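Local coordinates for protein diacylglycerol kinase (Bacillus anthracis, PDB 3S40) that probably phosphorylates diacylglycerol or a related lipid, using a nucleoside triphosphate as phosphate donor, at residues Ala93-Gly97 against Gln111-Ala117; Cys100-Thr106 against Gly204-Ile210; Thr106-Pro110 against Ile296-Val302; Phe138-Ile144 against Glu271-Asp275. All blocks are in the same frame, centred on the assembly; numbering follows the deposited sequence.

Contact 1 of 4, residues Ala93-Gly97 against Gln111-Ala117; sequences AIIPG and QNIAEAA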
loop_
_atom_site.group_PDB
_atom_site.type_symbol
_atom_site.label_atom_id
_atom_site.label_comp_id
_atom_site.label_asym_id
_atom_site.label_seq_id
_atom_site.Cartn_x
_atom_site.Cartn_y
_atom_site.Cartn_z
ATOM N N ALA A 93 -7.148 -2.466 -9.766
ATOM C CA ALA A 93 -7.019 -1.045 -10.087
ATOM C C ALA A 93 -7.684 -0.231 -8.989
ATOM O O ALA A 93 -8.589 -0.718 -8.313
ATOM C CB ALA A 93 -7.623 -0.729 -11.440
ATOM N N ILE A 94 -7.214 0.995 -8.794
ATOM C CA ILE A 94 -7.713 1.850 -7.717
ATOM C C ILE A 94 -8.185 3.158 -8.297
ATOM O O ILE A 94 -7.489 3.766 -9.092
ATOM C CB ILE A 94 -6.583 2.181 -6.694
ATOM C CG1 ILE A 94 -6.023 0.897 -6.073
ATOM C CG2 ILE A 94 -7.087 3.147 -5.614
ATOM C CD1 ILE A 94 -4.777 1.144 -5.235
ATOM N N ILE A 95 -9.380 3.583 -7.913
ATOM C CA ILE A 95 -9.780 4.951 -8.141
ATOM C C ILE A 95 -9.812 5.553 -6.770
ATOM O O ILE A 95 -10.544 5.092 -5.908
ATOM C CB ILE A 95 -11.143 5.070 -8.801
ATOM C CG1 ILE A 95 -11.131 4.338 -10.140
ATOM C CG2 ILE A 95 -11.484 6.553 -9.006
ATOM C CD1 ILE A 95 -12.519 4.140 -10.731
ATOM N N PRO A 96 -8.989 6.582 -6.556
ATOM C CA PRO A 96 -8.738 7.151 -5.227
ATOM C C PRO A 96 -9.988 7.839 -4.677
ATOM O O PRO A 96 -10.466 8.770 -5.283
ATOM C CB PRO A 96 -7.612 8.161 -5.482
ATOM C CG PRO A 96 -7.769 8.540 -6.919
ATOM C CD PRO A 96 -8.306 7.312 -7.628
ATOM N N GLY A 97 -10.508 7.371 -3.549
ATOM C CA GLY A 97 -11.727 7.933 -3.001
ATOM C C GLY A 97 -11.593 8.322 -1.546
ATOM O O GLY A 97 -12.593 8.555 -0.867
ATOM N N GLN A 111 -5.176 11.882 -9.162
ATOM C CA GLN A 111 -6.054 12.008 -8.002
ATOM C C GLN A 111 -7.433 12.586 -8.378
ATOM O O GLN A 111 -8.375 12.548 -7.590
ATOM C CB GLN A 111 -5.370 12.811 -6.884
ATOM C CG GLN A 111 -4.158 12.098 -6.263
ATOM C CD GLN A 111 -4.531 10.765 -5.601
ATOM O OE1 GLN A 111 -5.220 10.747 -4.581
ATOM N NE2 GLN A 111 -4.078 9.644 -6.191
ATOM N N ASN A 112 -7.543 13.104 -9.592
ATOM C CA ASN A 112 -8.839 13.456 -10.167
ATOM C C ASN A 112 -9.515 12.156 -10.597
ATOM O O ASN A 112 -8.999 11.437 -11.469
ATOM C CB ASN A 112 -8.625 14.388 -11.372
ATOM C CG ASN A 112 -9.897 14.626 -12.173
ATOM O OD1 ASN A 112 -10.472 13.706 -12.750
ATOM N ND2 ASN A 112 -10.318 15.879 -12.240
ATOM N N ILE A 113 -10.652 11.830 -9.984
ATOM C CA ILE A 113 -11.216 10.495 -10.180
ATOM C C ILE A 113 -11.643 10.244 -11.617
ATOM O O ILE A 113 -11.549 9.117 -12.094
ATOM C CB ILE A 113 -12.348 10.175 -9.203
ATOM C CG1 ILE A 113 -13.539 11.108 -9.423
ATOM C CG2 ILE A 113 -11.837 10.264 -7.765
ATOM C CD1 ILE A 113 -14.698 10.803 -8.497
ATOM N N ALA A 114 -12.074 11.290 -12.324
ATOM C CA ALA A 114 -12.419 11.134 -13.735
ATOM C C ALA A 114 -11.198 10.661 -14.520
ATOM O O ALA A 114 -11.295 9.761 -15.354
ATOM C CB ALA A 114 -12.965 12.455 -14.326
ATOM N N GLU A 115 -10.055 11.298 -14.265
ATOM C CA GLU A 115 -8.788 10.937 -14.921
ATOM C C GLU A 115 -8.299 9.540 -14.536
ATOM O O GLU A 115 -7.763 8.807 -15.370
ATOM C CB GLU A 115 -7.700 11.967 -14.606
ATOM C CG GLU A 115 -7.983 13.347 -15.182
ATOM C CD GLU A 115 -8.259 13.294 -16.676
ATOM O OE1 GLU A 115 -7.529 12.572 -17.389
ATOM O OE2 GLU A 115 -9.213 13.963 -17.136
ATOM N N ALA A 116 -8.476 9.193 -13.264
ATOM C CA ALA A 116 -8.156 7.862 -12.770
ATOM C C ALA A 116 -8.960 6.768 -13.492
ATOM O O ALA A 116 -8.424 5.701 -13.777
ATOM C CB ALA A 116 -8.395 7.794 -11.256
ATOM N N ALA A 117 -10.251 7.016 -13.749
ATOM C CA ALA A 117 -11.085 6.030 -14.429
ATOM C C ALA A 117 -10.624 5.856 -15.877
ATOM O O ALA A 117 -10.559 4.756 -16.375
ATOM C CB ALA A 117 -12.608 6.444 -14.376
#

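Contact 2 of 4, residues Cys100-Thr106 against Gly204-Ile210; sequences CNDFSRT and GEYLGGI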
loop_
_atom_site.group_PDB
_atom_site.type_symbol
_atom_site.label_atom_id
_atom_site.label_comp_id
_atom_site.label_asym_id
_atom_site.label_seq_id
_atom_site.Cartn_x
_atom_site.Cartn_y
_atom_site.Cartn_z
ATOM N N CYS A 100 -5.817 10.190 1.599
ATOM C CA CYS A 100 -4.420 9.846 1.315
ATOM C C CYS A 100 -4.227 9.099 0.006
ATOM O O CYS A 100 -3.433 9.514 -0.839
ATOM C CB CYS A 100 -3.796 9.063 2.465
ATOM S SG CYS A 100 -3.576 10.065 3.937
ATOM N N ASN A 101 -4.928 7.982 -0.147
ATOM C CA ASN A 101 -4.825 7.199 -1.365
ATOM C C ASN A 101 -3.353 6.848 -1.648
ATOM O O ASN A 101 -2.866 6.963 -2.773
ATOM C CB ASN A 101 -5.465 7.992 -2.498
ATOM C CG ASN A 101 -6.863 8.465 -2.132
ATOM O OD1 ASN A 101 -7.715 7.653 -1.754
ATOM N ND2 ASN A 101 -7.102 9.774 -2.213
ATOM N N ASP A 102 -2.658 6.423 -0.595
ATOM C CA ASP A 102 -1.232 6.141 -0.661
ATOM C C ASP A 102 -0.853 5.181 -1.770
ATOM O O ASP A 102 0.069 5.448 -2.562
ATOM C CB ASP A 102 -0.744 5.602 0.680
ATOM C CG ASP A 102 -0.511 6.708 1.688
ATOM O OD1 ASP A 102 -0.210 7.834 1.239
ATOM O OD2 ASP A 102 -0.634 6.453 2.906
ATOM N N PHE A 103 -1.549 4.053 -1.852
ATOM C CA PHE A 103 -1.148 3.139 -2.899
ATOM C C PHE A 103 -1.490 3.585 -4.324
ATOM O O PHE A 103 -0.743 3.289 -5.266
ATOM C CB PHE A 103 -1.527 1.678 -2.636
ATOM C CG PHE A 103 -0.480 0.751 -3.139
ATOM C CD1 PHE A 103 0.670 0.535 -2.393
ATOM C CD2 PHE A 103 -0.577 0.204 -4.411
ATOM C CE1 PHE A 103 1.685 -0.268 -2.873
ATOM C CE2 PHE A 103 0.428 -0.595 -4.904
ATOM C CZ PHE A 103 1.566 -0.833 -4.138
ATOM N N SER A 104 -2.590 4.306 -4.479
ATOM C CA SER A 104 -2.937 4.862 -5.771
ATOM C C SER A 104 -1.838 5.830 -6.195
ATOM O O SER A 104 -1.422 5.860 -7.373
ATOM C CB SER A 104 -4.344 5.523 -5.750
ATOM O OG SER A 104 -4.306 6.885 -5.333
ATOM N N ARG A 105 -1.317 6.600 -5.246
ATOM C CA ARG A 105 -0.202 7.500 -5.584
ATOM C C ARG A 105 1.049 6.739 -5.991
ATOM O O ARG A 105 1.770 7.142 -6.897
ATOM C CB ARG A 105 0.128 8.452 -4.436
ATOM C CG ARG A 105 -0.962 9.487 -4.192
ATOM C CD ARG A 105 -0.672 10.273 -2.933
ATOM N NE ARG A 105 -1.879 10.885 -2.398
ATOM C CZ ARG A 105 -2.283 12.108 -2.711
ATOM N NH1 ARG A 105 -3.400 12.587 -2.178
ATOM N NH2 ARG A 105 -1.565 12.844 -3.558
ATOM N N THR A 106 1.300 5.622 -5.329
ATOM C CA THR A 106 2.463 4.817 -5.664
ATOM C C THR A 106 2.423 4.417 -7.155
ATOM O O THR A 106 3.450 4.405 -7.849
ATOM C CB THR A 106 2.545 3.593 -4.724
ATOM O OG1 THR A 106 2.885 4.041 -3.403
ATOM C CG2 THR A 106 3.604 2.611 -5.204
ATOM N N GLY A 204 5.430 0.498 -0.079
ATOM C CA GLY A 204 4.816 1.550 -0.863
ATOM C C GLY A 204 5.644 2.822 -0.892
ATOM O O GLY A 204 6.467 3.075 -0.013
ATOM N N GLU A 205 5.402 3.641 -1.906
ATOM C CA GLU A 205 6.261 4.781 -2.195
ATOM C C GLU A 205 5.664 6.079 -1.652
ATOM O O GLU A 205 6.253 7.139 -1.777
ATOM C CB GLU A 205 6.561 4.808 -3.708
ATOM C CG GLU A 205 7.082 3.420 -4.181
ATOM C CD GLU A 205 7.324 3.296 -5.694
ATOM O OE1 GLU A 205 7.371 2.151 -6.211
ATOM O OE2 GLU A 205 7.468 4.331 -6.367
ATOM N N TYR A 206 4.500 5.969 -1.007
ATOM C CA TYR A 206 3.825 7.118 -0.430
ATOM C C TYR A 206 3.294 6.759 0.942
ATOM O O TYR A 206 2.896 5.627 1.179
ATOM C CB TYR A 206 2.653 7.567 -1.317
ATOM C CG TYR A 206 3.097 8.376 -2.494
ATOM C CD1 TYR A 206 2.984 9.759 -2.487
ATOM C CD2 TYR A 206 3.669 7.763 -3.601
ATOM C CE1 TYR A 206 3.403 10.512 -3.560
ATOM C CE2 TYR A 206 4.083 8.511 -4.678
ATOM C CZ TYR A 206 3.959 9.883 -4.654
ATOM O OH TYR A 206 4.381 10.630 -5.739
ATOM N N LEU A 207 3.265 7.738 1.834
ATOM C CA LEU A 207 2.750 7.530 3.182
ATOM C C LEU A 207 2.096 8.807 3.652
ATOM O O LEU A 207 2.749 9.854 3.701
ATOM C CB LEU A 207 3.899 7.190 4.130
ATOM C CG LEU A 207 4.171 5.719 4.409
ATOM C CD1 LEU A 207 5.668 5.422 4.369
ATOM C CD2 LEU A 207 3.560 5.352 5.759
ATOM N N GLY A 208 0.816 8.723 4.005
ATOM C CA GLY A 208 0.074 9.880 4.476
ATOM C C GLY A 208 -0.153 10.904 3.387
ATOM O O GLY A 208 -0.097 12.108 3.631
ATOM N N GLY A 209 -0.401 10.426 2.174
ATOM C CA GLY A 209 -0.689 11.310 1.059
ATOM C C GLY A 209 0.541 11.930 0.408
ATOM O O GLY A 209 0.427 12.587 -0.634
ATOM N N ILE A 210 1.716 11.726 1.008
ATOM C CA ILE A 210 2.953 12.297 0.464
ATOM C C ILE A 210 4.047 11.255 0.256
ATOM O O ILE A 210 3.991 10.155 0.805
ATOM C CB ILE A 210 3.524 13.408 1.376
ATOM C CG1 ILE A 210 3.978 12.800 2.708
ATOM C CG2 ILE A 210 2.495 14.537 1.547
ATOM C CD1 ILE A 210 4.529 13.794 3.708
HETATM O O HOH W 1 1.751 9.839 -7.671
HETATM O O HOH W 2 5.301 6.184 -6.980
HETATM O O HOH W 3 1.912 3.672 -1.006
#

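Contact 3 of 4, residues Thr106-Pro110 against Ile296-Val302; sequences TLGVP and IYNPAVV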
loop_
_atom_site.group_PDB
_atom_site.type_symbol
_atom_site.label_atom_id
_atom_site.label_comp_id
_atom_site.label_asym_id
_atom_site.label_seq_id
_atom_site.Cartn_x
_atom_site.Cartn_y
_atom_site.Cartn_z
ATOM N N THR A 106 1.300 5.622 -5.329
ATOM C CA THR A 106 2.463 4.817 -5.664
ATOM C C THR A 106 2.423 4.417 -7.155
ATOM O O THR A 106 3.450 4.405 -7.849
ATOM C CB THR A 106 2.545 3.593 -4.724
ATOM O OG1 THR A 106 2.885 4.041 -3.403
ATOM C CG2 THR A 106 3.604 2.611 -5.204
ATOM N N LEU A 107 1.216 4.142 -7.644
ATOM C CA LEU A 107 0.989 3.690 -9.024
ATOM C C LEU A 107 0.858 4.865 -9.980
ATOM O O LEU A 107 0.653 4.675 -11.183
ATOM C CB LEU A 107 -0.270 2.805 -9.113
ATOM C CG LEU A 107 -0.246 1.551 -8.226
ATOM C CD1 LEU A 107 -1.623 0.821 -8.249
ATOM C CD2 LEU A 107 0.877 0.600 -8.616
ATOM N N GLY A 108 0.988 6.075 -9.438
ATOM C CA GLY A 108 0.960 7.279 -10.252
ATOM C C GLY A 108 -0.433 7.600 -10.763
ATOM O O GLY A 108 -0.621 8.352 -11.724
ATOM N N VAL A 109 -1.427 7.024 -10.111
ATOM C CA VAL A 109 -2.811 7.259 -10.503
ATOM C C VAL A 109 -3.238 8.703 -10.251
ATOM O O VAL A 109 -3.089 9.204 -9.143
ATOM C CB VAL A 109 -3.766 6.349 -9.742
ATOM C CG1 VAL A 109 -5.209 6.710 -10.087
ATOM C CG2 VAL A 109 -3.451 4.859 -10.042
ATOM N N PRO A 110 -3.782 9.368 -11.280
ATOM C CA PRO A 110 -4.312 10.732 -11.132
ATOM C C PRO A 110 -5.255 10.808 -9.939
ATOM O O PRO A 110 -6.056 9.892 -9.731
ATOM C CB PRO A 110 -5.114 10.932 -12.418
ATOM C CG PRO A 110 -4.440 10.059 -13.421
ATOM C CD PRO A 110 -3.890 8.870 -12.668
ATOM N N ILE A 296 -3.109 -1.950 -12.406
ATOM C CA ILE A 296 -3.172 -0.858 -13.359
ATOM C C ILE A 296 -2.321 0.284 -12.826
ATOM O O ILE A 296 -2.375 0.597 -11.641
ATOM C CB ILE A 296 -4.613 -0.347 -13.528
ATOM C CG1 ILE A 296 -5.471 -1.393 -14.245
ATOM C CG2 ILE A 296 -4.619 0.986 -14.297
ATOM C CD1 ILE A 296 -5.118 -1.598 -15.717
ATOM N N TYR A 297 -1.553 0.927 -13.690
ATOM C CA TYR A 297 -0.764 2.055 -13.228
ATOM C C TYR A 297 -0.597 3.090 -14.335
ATOM O O TYR A 297 -1.112 2.909 -15.449
ATOM C CB TYR A 297 0.611 1.565 -12.728
ATOM C CG TYR A 297 1.568 1.222 -13.858
ATOM C CD1 TYR A 297 2.687 2.003 -14.094
ATOM C CD2 TYR A 297 1.336 0.125 -14.695
ATOM C CE1 TYR A 297 3.567 1.703 -15.117
ATOM C CE2 TYR A 297 2.201 -0.190 -15.725
ATOM C CZ TYR A 297 3.326 0.618 -15.928
ATOM O OH TYR A 297 4.212 0.355 -16.941
ATOM N N ASN A 298 0.150 4.157 -14.028
ATOM C CA ASN A 298 0.326 5.281 -14.947
ATOM C C ASN A 298 1.771 5.376 -15.414
ATOM O O ASN A 298 2.617 5.877 -14.682
ATOM C CB ASN A 298 -0.052 6.588 -14.257
ATOM C CG ASN A 298 -0.110 7.752 -15.221
ATOM O OD1 ASN A 298 0.173 7.597 -16.416
ATOM N ND2 ASN A 298 -0.489 8.931 -14.713
ATOM N N PRO A 299 2.062 4.899 -16.632
ATOM C CA PRO A 299 3.456 4.931 -17.092
ATOM C C PRO A 299 3.928 6.362 -17.408
ATOM O O PRO A 299 5.124 6.614 -17.450
ATOM C CB PRO A 299 3.434 4.065 -18.364
ATOM C CG PRO A 299 2.030 3.519 -18.484
ATOM C CD PRO A 299 1.151 4.420 -17.683
ATOM N N ALA A 300 2.995 7.291 -17.599
ATOM C CA ALA A 300 3.352 8.690 -17.846
ATOM C C ALA A 300 3.924 9.360 -16.600
ATOM O O ALA A 300 4.567 10.406 -16.682
ATOM C CB ALA A 300 2.145 9.458 -18.342
ATOM N N VAL A 301 3.674 8.751 -15.448
ATOM C CA VAL A 301 4.134 9.276 -14.174
ATOM C C VAL A 301 5.071 8.288 -13.466
ATOM O O VAL A 301 5.957 8.688 -12.709
ATOM C CB VAL A 301 2.930 9.623 -13.265
ATOM C CG1 VAL A 301 3.385 9.961 -11.852
ATOM C CG2 VAL A 301 2.120 10.778 -13.868
ATOM N N VAL A 302 4.888 6.999 -13.728
ATOM C CA VAL A 302 5.607 5.966 -12.984
ATOM C C VAL A 302 5.730 4.675 -13.790
ATOM O O VAL A 302 6.790 4.363 -14.339
ATOM C CB VAL A 302 4.880 5.647 -11.661
ATOM C CG1 VAL A 302 4.075 4.362 -11.795
ATOM C CG2 VAL A 302 5.865 5.541 -10.523
#

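Contact 4 of 4, residues Phe138-Ile144 against Glu271-Asp275; sequences FLNFWGI and EVDTD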
loop_
_atom_site.group_PDB
_atom_site.type_symbol
_atom_site.label_atom_id
_atom_site.label_comp_id
_atom_site.label_asym_id
_atom_site.label_seq_id
_atom_site.Cartn_x
_atom_site.Cartn_y
_atom_site.Cartn_z
ATOM N N PHE A 138 0.631 -7.040 3.743
ATOM C CA PHE A 138 0.512 -5.585 3.597
ATOM C C PHE A 138 1.128 -5.048 2.309
ATOM O O PHE A 138 2.078 -5.610 1.766
ATOM C CB PHE A 138 1.061 -4.817 4.812
ATOM C CG PHE A 138 2.545 -4.938 5.002
ATOM C CD1 PHE A 138 3.409 -3.971 4.494
ATOM C CD2 PHE A 138 3.079 -6.003 5.713
ATOM C CE1 PHE A 138 4.785 -4.073 4.691
ATOM C CE2 PHE A 138 4.445 -6.113 5.913
ATOM C CZ PHE A 138 5.305 -5.148 5.397
ATOM N N LEU A 139 0.573 -3.940 1.845
ATOM C CA LEU A 139 0.965 -3.335 0.582
ATOM C C LEU A 139 1.856 -2.117 0.810
ATOM O O LEU A 139 2.715 -1.787 -0.017
ATOM C CB LEU A 139 -0.294 -2.909 -0.163
ATOM C CG LEU A 139 -0.333 -3.113 -1.669
ATOM C CD1 LEU A 139 0.275 -4.450 -2.023
ATOM C CD2 LEU A 139 -1.775 -3.009 -2.157
ATOM N N ASN A 140 1.649 -1.447 1.939
ATOM C CA ASN A 140 2.287 -0.164 2.170
ATOM C C ASN A 140 3.407 -0.179 3.190
ATOM O O ASN A 140 4.556 0.136 2.865
ATOM C CB ASN A 140 1.251 0.885 2.556
ATOM C CG ASN A 140 1.221 2.023 1.590
ATOM O OD1 ASN A 140 0.248 2.210 0.856
ATOM N ND2 ASN A 140 2.303 2.789 1.559
ATOM N N PHE A 141 3.092 -0.543 4.424
ATOM C CA PHE A 141 4.097 -0.422 5.454
ATOM C C PHE A 141 3.788 -1.252 6.681
ATOM O O PHE A 141 2.649 -1.611 6.936
ATOM C CB PHE A 141 4.274 1.056 5.847
ATOM C CG PHE A 141 3.241 1.548 6.827
ATOM C CD1 PHE A 141 3.494 1.516 8.191
ATOM C CD2 PHE A 141 2.011 2.009 6.388
ATOM C CE1 PHE A 141 2.544 1.951 9.095
ATOM C CE2 PHE A 141 1.045 2.442 7.294
ATOM C CZ PHE A 141 1.314 2.413 8.648
ATOM N N TRP A 142 4.842 -1.539 7.429
ATOM C CA TRP A 142 4.780 -2.192 8.724
ATOM C C TRP A 142 5.583 -1.264 9.650
ATOM O O TRP A 142 6.693 -0.852 9.303
ATOM C CB TRP A 142 5.450 -3.558 8.594
ATOM C CG TRP A 142 5.650 -4.379 9.848
ATOM C CD1 TRP A 142 4.989 -5.530 10.185
ATOM C CD2 TRP A 142 6.625 -4.162 10.888
ATOM N NE1 TRP A 142 5.473 -6.028 11.377
ATOM C CE2 TRP A 142 6.474 -5.208 11.829
ATOM C CE3 TRP A 142 7.592 -3.182 11.120
ATOM C CZ2 TRP A 142 7.251 -5.291 12.987
ATOM C CZ3 TRP A 142 8.370 -3.272 12.263
ATOM C CH2 TRP A 142 8.192 -4.318 13.185
ATOM N N GLY A 143 5.017 -0.908 10.800
ATOM C CA GLY A 143 5.686 -0.015 11.733
ATOM C C GLY A 143 5.413 -0.278 13.212
ATOM O O GLY A 143 4.293 -0.603 13.606
ATOM N N ILE A 144 6.462 -0.159 14.026
ATOM C CA ILE A 144 6.346 -0.160 15.483
ATOM C C ILE A 144 6.941 1.143 16.021
ATOM O O ILE A 144 7.981 1.597 15.530
ATOM C CB ILE A 144 7.123 -1.331 16.130
ATOM C CG1 ILE A 144 8.607 -1.258 15.761
ATOM C CG2 ILE A 144 6.542 -2.677 15.728
ATOM C CD1 ILE A 144 9.452 -2.360 16.383
ATOM N N GLU A 271 3.287 -3.477 19.893
ATOM C CA GLU A 271 2.199 -3.601 18.933
ATOM C C GLU A 271 2.642 -3.120 17.559
ATOM O O GLU A 271 3.448 -2.192 17.446
ATOM C CB GLU A 271 0.994 -2.792 19.401
ATOM C CG GLU A 271 -0.165 -2.783 18.427
ATOM C CD GLU A 271 -1.349 -1.991 18.953
ATOM O OE1 GLU A 271 -1.121 -0.992 19.673
ATOM O OE2 GLU A 271 -2.504 -2.371 18.654
ATOM N N VAL A 272 2.110 -3.744 16.515
ATOM C CA VAL A 272 2.477 -3.387 15.147
ATOM C C VAL A 272 1.352 -2.670 14.403
ATOM O O VAL A 272 0.186 -3.033 14.534
ATOM C CB VAL A 272 2.890 -4.625 14.334
ATOM C CG1 VAL A 272 2.984 -4.284 12.843
ATOM C CG2 VAL A 272 4.203 -5.200 14.857
ATOM N N ASP A 273 1.721 -1.659 13.621
ATOM C CA ASP A 273 0.776 -0.957 12.768
ATOM C C ASP A 273 1.066 -1.232 11.284
ATOM O O ASP A 273 2.223 -1.283 10.864
ATOM C CB ASP A 273 0.838 0.536 13.048
ATOM C CG ASP A 273 -0.229 1.309 12.309
ATOM O OD1 ASP A 273 -0.110 1.448 11.073
ATOM O OD2 ASP A 273 -1.183 1.784 12.967
ATOM N N THR A 274 0.010 -1.415 10.498
ATOM C CA THR A 274 0.144 -1.612 9.057
ATOM C C THR A 274 -0.799 -0.707 8.282
ATOM O O THR A 274 -1.375 0.232 8.827
ATOM C CB THR A 274 -0.176 -3.044 8.643
ATOM O OG1 THR A 274 -1.516 -3.356 9.043
ATOM C CG2 THR A 274 0.788 -4.020 9.282
ATOM N N ASP A 275 -0.961 -1.008 7.001
ATOM C CA ASP A 275 -1.754 -0.165 6.116
ATOM C C ASP A 275 -2.987 0.377 6.830
ATOM O O ASP A 275 -4.074 -0.192 6.726
ATOM C CB ASP A 275 -2.170 -0.937 4.858
ATOM C CG ASP A 275 -1.014 -1.712 4.231
ATOM O OD1 ASP A 275 -1.271 -2.536 3.321
ATOM O OD2 ASP A 275 0.147 -1.511 4.656
#

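Contact 1 of 4, residues Ala93-Gly97 against Gln111-Ala117
P96 lays its ring against two parts of the segment 111-117 at once: CD rests 3.7 Å from CB of A116 on the helix, while CB and CG meet the carboxamide of Q111 at a slant. The closest atoms of that second overlap are P96 CB and Q111 OE1, 3.6 Å apart. Q111 reaches back over the proline because its chain folds at chi2 (-61°), which brings the amide round beside the pyrrolidine ring. The polar ends of this amide are engaged elsewhere, OE1 accepting from N101 and NE2 donating to S104 and to the carbonyl of V109, so P96 meets a group already fixed in its rotation.

One residue earlier, I95 sets its CG2 methyl against the helix, 3.7 Å from CB of I113 and 4.0 Å from CB of A116. The two isoleucine side chains cross at about a right angle. I113 CG2 also approaches the carbonyl oxygen of P96, at 3.2 Å.

Strand 91-96 is the outermost of the four parallel strands, and helix 113-120 packs on it nearly antiparallel, with the 113-117 part at 166° to strand 93-96 and 7.7 Å between axes. Helix 24-38 adds I31 against I113 and A117. Across the segments the contact is apolar, P96 and I95 packing on I113 and A116, while the Q111 amide spends its hydrogen bonds on N101, S104 and V109.

Contact 2 of 4, residues Cys100-Thr106 against Gly204-Ile210
The Y206 ring carries CB of R105 over the centre of one face, a CH-pi contact 3.6 Å from the centroid and 12° off the ring normal; water 2 lies at its edge, in plane. R105 runs extended beyond CG (chi2 172°), so that with CB on the tyrosine its NE reaches C100 O, donating at 2.6 Å in a nearly straight bond within the guanidinium plane. This bond fixes the rotation of the group, with G209 O over one face, offset toward the rim.

D102 supplies the main polar link. Both carboxylate oxygens are met on their syn sides by successive amides of the type I' turn 207-210: OD2 by G208 N at 2.9 Å and OD1 by G209 N at 2.8 Å. Farther along the helix, T106 OG1 accepts from E205 N at 3.0 Å, and water 2 bridges T106 O to E205 OE2, whose partner oxygen OE1 accepts from C219 N.

The contact spans the two lobes, joining helix 102-106 of the catalytic region to the hairpin of the beta-sandwich region. D73 binds the backbone amides of N101 and D102. The D102 carboxylate pins both glycine amides and so fixes the turn against the start of the helix.

Contact 3 of 4, residues Thr106-Pro110 against Ile296-Val302
L107, G108 and N298 bury much of the surface here. L107 sets its CD1 methyl 3.5 Å from the carbonyl oxygen of I296, and its CB lies against CB of Y297. Its own carbonyl oxygen receives N298 N at 2.9 Å, nearly along the C=O axis, and is flanked by Y297 CB and by the CG1 methyl of V302.

G108 follows the end of helix 102-106 with positive phi in a Schellman motif, and its bare CA leaves room for the methyl CG1 of V301 at 4.0 Å. Its carbonyl oxygen accepts from N298 ND2 at 3.0 Å. The donor is tilted 28° from the carbonyl plane, whereas the oxygen lies close to the amide plane of N298.

N298 therefore binds consecutive carbonyls with its backbone and its side chain. Placing CG opposite the backbone N (chi1 -170°) carries the amide out to G108, while OD1 accepts from A300 N, which stands above its carbonyl plane, in an Asx turn. The contact ties the loop leaving helix 102-106 to the C-terminal segment that follows strand 284-296. Because one asparagine uses its backbone N, ND2 and OD1 together, the turn of the C-terminal segment is coupled directly to the helix end.

Contact 4 of 4, residues Phe138-Ile144 against Glu271-Asp275
D275 OD2 takes two backbone amides, N140 N and F141 N, each at 3.1 Å and both from the same face of the carboxylate plane. F141 N arrives nearly head-on to the oxygen, while N140 N stands 43° out of the plane. The other oxygen, OD1, receives L139 N at 2.7 Å on its syn lone pair, with a nearly straight bond. Three successive amides thus fix the position of one carboxylate at the bend between strands 136-138 and 141-144. CB of F138 and CB of N140 lie beside OD2, each at 3.4 Å.

From this bend the chain enters strand 141-144, which pairs with the weakly bonded strand 271-274 in the antiparallel six-stranded sheet of the beta-sandwich region; strand 198-202 flanks 141-144 on its other side. G143 and D273 form a hydrogen-bonded pair, with G143 N donating to D273 O and D273 N to G143 O, both at 2.8 Å.

W142 and V272 meet by CH-pi contact, the CG1 methyl sitting over one face of the indole, 3.6 Å from the centroid of the five-membered ring. The indole CG is anti to the backbone N (chi1 173°), which swings the ring across V272. W142 NE1 is buried with no hydrogen-bonding partner in the model. The second methyl of V272, CG2, packs on CG2 of I144, and the F141 ring passes over the backbone of T274.

Overall arrangement
Contacts 1 and 4 are the buried ones, one in each lobe, about 24 Å apart between centres; contacts 2 and 3 are partly buried, and contact 2 alone touches all the others. Contact 1 is almost wholly apolar, whereas contact 4 combines sheet pairing with a gripped carboxylate. Helix 102-106 is common ground: it forms one side of contact 2, its end opens contact 3 through shared T106, and S104 of the helix and N101 at its N-cap hold Q111 of contact 1. N140 of contact 4 in turn bonds to Y206 and G204 of contact 2, so that contact 2 bridges the lobes. Contact 3 includes exposed valines near the C-terminus.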